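Local coordinates for protein glucose-6-phosphate dehydrogenase (Trypanosoma cruzi, PDB 5AQ1) that catalyses the NADP-dependent oxidation of glucose 6-phosphate to 6-phosphogluconolactone, the entry step of the oxidative pentose phosphate pathway, at residues G366-E371 with Y487-C492. Numbering follows the deposited sequence.
Sequences GKALEE and YAAGSC. With BG6 (6-O-phosphono-beta-D-glucopyranose), chain F.
Tyr487, near the end of strand 484-488, reaches across to the backbone of Lys367 and illustrates how a substrate-binding lysine can be held by its own peptide carbonyl. The phenol OH donates to Lys367 O at 2.7 Å, approaching at a C=O...donor angle of 154°. With chi1 at 67°, CG of the tyrosine sits between the backbone N and the carbonyl carbon, and the ring presents its edge to Lys367 O; the same OH also pairs with Thr343.

One residue on, the contact is backbone to backbone. Gly490 N donates to Ala368 O over 3.0 Å. Gly490 belongs to a type II turn, Ala488 to Ser491, closed by Ser491 N on Ala488 O, and its positive phi places it in the glycine-compatible third position.

Apolar contacts fill in around these bonds. Ala368 CB meets Ala489 CB, with Tyr318 touching both, while Leu369 CD2 lies obliquely against Tyr487 CE2 at 3.8 Å.

Further along, Glu370 lays its CG beside Cys492 SG. A polar link runs through water there, one molecule donating to both Glu370 OE2 and Cys492 O.

On the substrate side, the Lys367 side chain runs to the sugar, straight through chi2 and chi3, then bends at chi4 (-86°), bringing NZ within 2.9 Å of both O3 and O4 of the bound sugar phosphate. Glu249 forms a salt bridge to the same ammonium and itself binds the ligand. The chemistry thus separates two tasks: the end of strand 484-488 and the turn that follows it hold the main chain at Lys367 and Ala368, while the lysine's NZ is shared between the Glu249 salt bridge and the sugar hydroxyls O3 and O4.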
loop_
_atom_site.group_PDB
_atom_site.type_symbol
_atom_site.label_atom_id
_atom_site.label_comp_id
_atom_site.label_asym_id
_atom_site.label_seq_id
_atom_site.Cartn_x
_atom_site.Cartn_y
_atom_site.Cartn_z
ATOM N N GLY B 366 32.326 -9.084 -12.927
ATOM C CA GLY B 366 33.643 -9.699 -12.940
ATOM C C GLY B 366 33.957 -10.427 -14.229
ATOM O O GLY B 366 33.062 -10.953 -14.890
ATOM N N LYS B 367 35.239 -10.434 -14.581
ATOM C CA LYS B 367 35.756 -11.244 -15.677
ATOM C C LYS B 367 36.524 -12.420 -15.078
ATOM O O LYS B 367 36.835 -12.421 -13.882
ATOM C CB LYS B 367 36.654 -10.401 -16.587
ATOM C CG LYS B 367 35.894 -9.370 -17.416
ATOM C CD LYS B 367 36.826 -8.525 -18.274
ATOM C CE LYS B 367 36.069 -7.485 -19.094
ATOM N NZ LYS B 367 35.569 -8.011 -20.398
ATOM N N ALA B 368 36.813 -13.422 -15.905
ATOM C CA ALA B 368 37.483 -14.648 -15.460
ATOM C C ALA B 368 36.721 -15.356 -14.334
ATOM O O ALA B 368 37.315 -15.774 -13.336
ATOM C CB ALA B 368 38.918 -14.349 -15.039
ATOM N N LEU B 369 35.408 -15.500 -14.511
ATOM C CA LEU B 369 34.555 -16.177 -13.533
ATOM C C LEU B 369 34.056 -17.530 -14.070
ATOM O O LEU B 369 34.423 -17.931 -15.171
ATOM C CB LEU B 369 33.383 -15.267 -13.153
ATOM C CG LEU B 369 33.742 -13.987 -12.393
ATOM C CD1 LEU B 369 32.501 -13.130 -12.211
ATOM C CD2 LEU B 369 34.371 -14.298 -11.042
ATOM N N GLU B 370 33.235 -18.230 -13.285
ATOM C CA GLU B 370 32.752 -19.573 -13.668
ATOM C C GLU B 370 31.770 -19.624 -14.844
ATOM O O GLU B 370 31.612 -20.675 -15.462
ATOM C CB GLU B 370 32.159 -20.370 -12.484
ATOM C CG GLU B 370 31.730 -19.611 -11.235
ATOM C CD GLU B 370 30.661 -18.564 -11.472
ATOM O OE1 GLU B 370 29.465 -18.917 -11.523
ATOM O OE2 GLU B 370 31.021 -17.376 -11.566
ATOM N N GLU B 371 31.101 -18.516 -15.144
ATOM C CA GLU B 371 30.114 -18.509 -16.222
ATOM C C GLU B 371 29.962 -17.140 -16.869
ATOM O O GLU B 371 30.418 -16.129 -16.338
ATOM C CB GLU B 371 28.746 -18.990 -15.701
ATOM C CG GLU B 371 28.136 -18.126 -14.599
ATOM C CD GLU B 371 26.735 -18.563 -14.184
ATOM O OE1 GLU B 371 26.176 -19.490 -14.806
ATOM O OE2 GLU B 371 26.185 -17.971 -13.227
ATOM N N TYR B 487 41.667 -13.886 -6.852
ATOM C CA TYR B 487 40.783 -15.026 -7.074
ATOM C C TYR B 487 41.226 -15.762 -8.334
ATOM O O TYR B 487 41.637 -15.139 -9.311
ATOM C CB TYR B 487 39.322 -14.581 -7.185
ATOM C CG TYR B 487 38.989 -13.740 -8.400
ATOM C CD1 TYR B 487 39.274 -12.377 -8.426
ATOM C CD2 TYR B 487 38.363 -14.301 -9.511
ATOM C CE1 TYR B 487 38.960 -11.601 -9.530
ATOM C CE2 TYR B 487 38.041 -13.531 -10.618
ATOM C CZ TYR B 487 38.342 -12.181 -10.622
ATOM O OH TYR B 487 38.036 -11.411 -11.723
ATOM N N ALA B 488 41.166 -17.090 -8.303
ATOM C CA ALA B 488 41.603 -17.886 -9.444
ATOM C C ALA B 488 40.617 -17.719 -10.586
ATOM O O ALA B 488 39.404 -17.724 -10.371
ATOM C CB ALA B 488 41.721 -19.350 -9.060
ATOM N N ALA B 489 41.138 -17.555 -11.799
ATOM C CA ALA B 489 40.290 -17.506 -12.985
ATOM C C ALA B 489 39.454 -18.779 -13.052
ATOM O O ALA B 489 39.946 -19.869 -12.754
ATOM C CB ALA B 489 41.132 -17.356 -14.242
ATOM N N GLY B 490 38.181 -18.632 -13.405
ATOM C CA GLY B 490 37.259 -19.761 -13.449
ATOM C C GLY B 490 36.531 -20.010 -12.141
ATOM O O GLY B 490 35.515 -20.703 -12.129
ATOM N N SER B 491 37.041 -19.455 -11.041
ATOM C CA SER B 491 36.357 -19.527 -9.748
ATOM C C SER B 491 35.169 -18.561 -9.717
ATOM O O SER B 491 34.936 -17.822 -10.671
ATOM C CB SER B 491 37.331 -19.198 -8.612
ATOM O OG SER B 491 37.656 -17.817 -8.595
ATOM N N CYS B 492 34.434 -18.562 -8.609
ATOM C CA CYS B 492 33.288 -17.669 -8.434
ATOM C C CYS B 492 33.685 -16.269 -7.945
ATOM O O CYS B 492 32.817 -15.418 -7.738
ATOM C CB CYS B 492 32.281 -18.288 -7.456
ATOM S SG CYS B 492 31.631 -19.897 -7.968
HETATM C C1 BG6 F . 31.992 -3.945 -23.517
HETATM C C2 BG6 F . 33.110 -3.959 -22.476
HETATM O O1 BG6 F . 31.314 -2.683 -23.502
HETATM O O5 BG6 F . 31.053 -4.985 -23.228
HETATM C C3 BG6 F . 33.773 -5.327 -22.462
HETATM O O2 BG6 F . 34.077 -2.945 -22.765
HETATM C C4 BG6 F . 32.708 -6.378 -22.190
HETATM O O3 BG6 F . 34.798 -5.406 -21.466
HETATM C C5 BG6 F . 31.628 -6.295 -23.260
HETATM O O4 BG6 F . 33.310 -7.672 -22.172
HETATM C C6 BG6 F . 30.551 -7.354 -23.046
HETATM O O6 BG6 F . 29.454 -7.143 -23.936
HETATM P P BG6 F . 28.360 -8.303 -24.154
HETATM O O1P BG6 F . 27.868 -8.634 -22.764
HETATM O O2P BG6 F . 27.304 -7.667 -25.013
HETATM O O3P BG6 F . 29.145 -9.404 -24.826
HETATM O O HOH W 1 30.672 -15.443 -9.494
#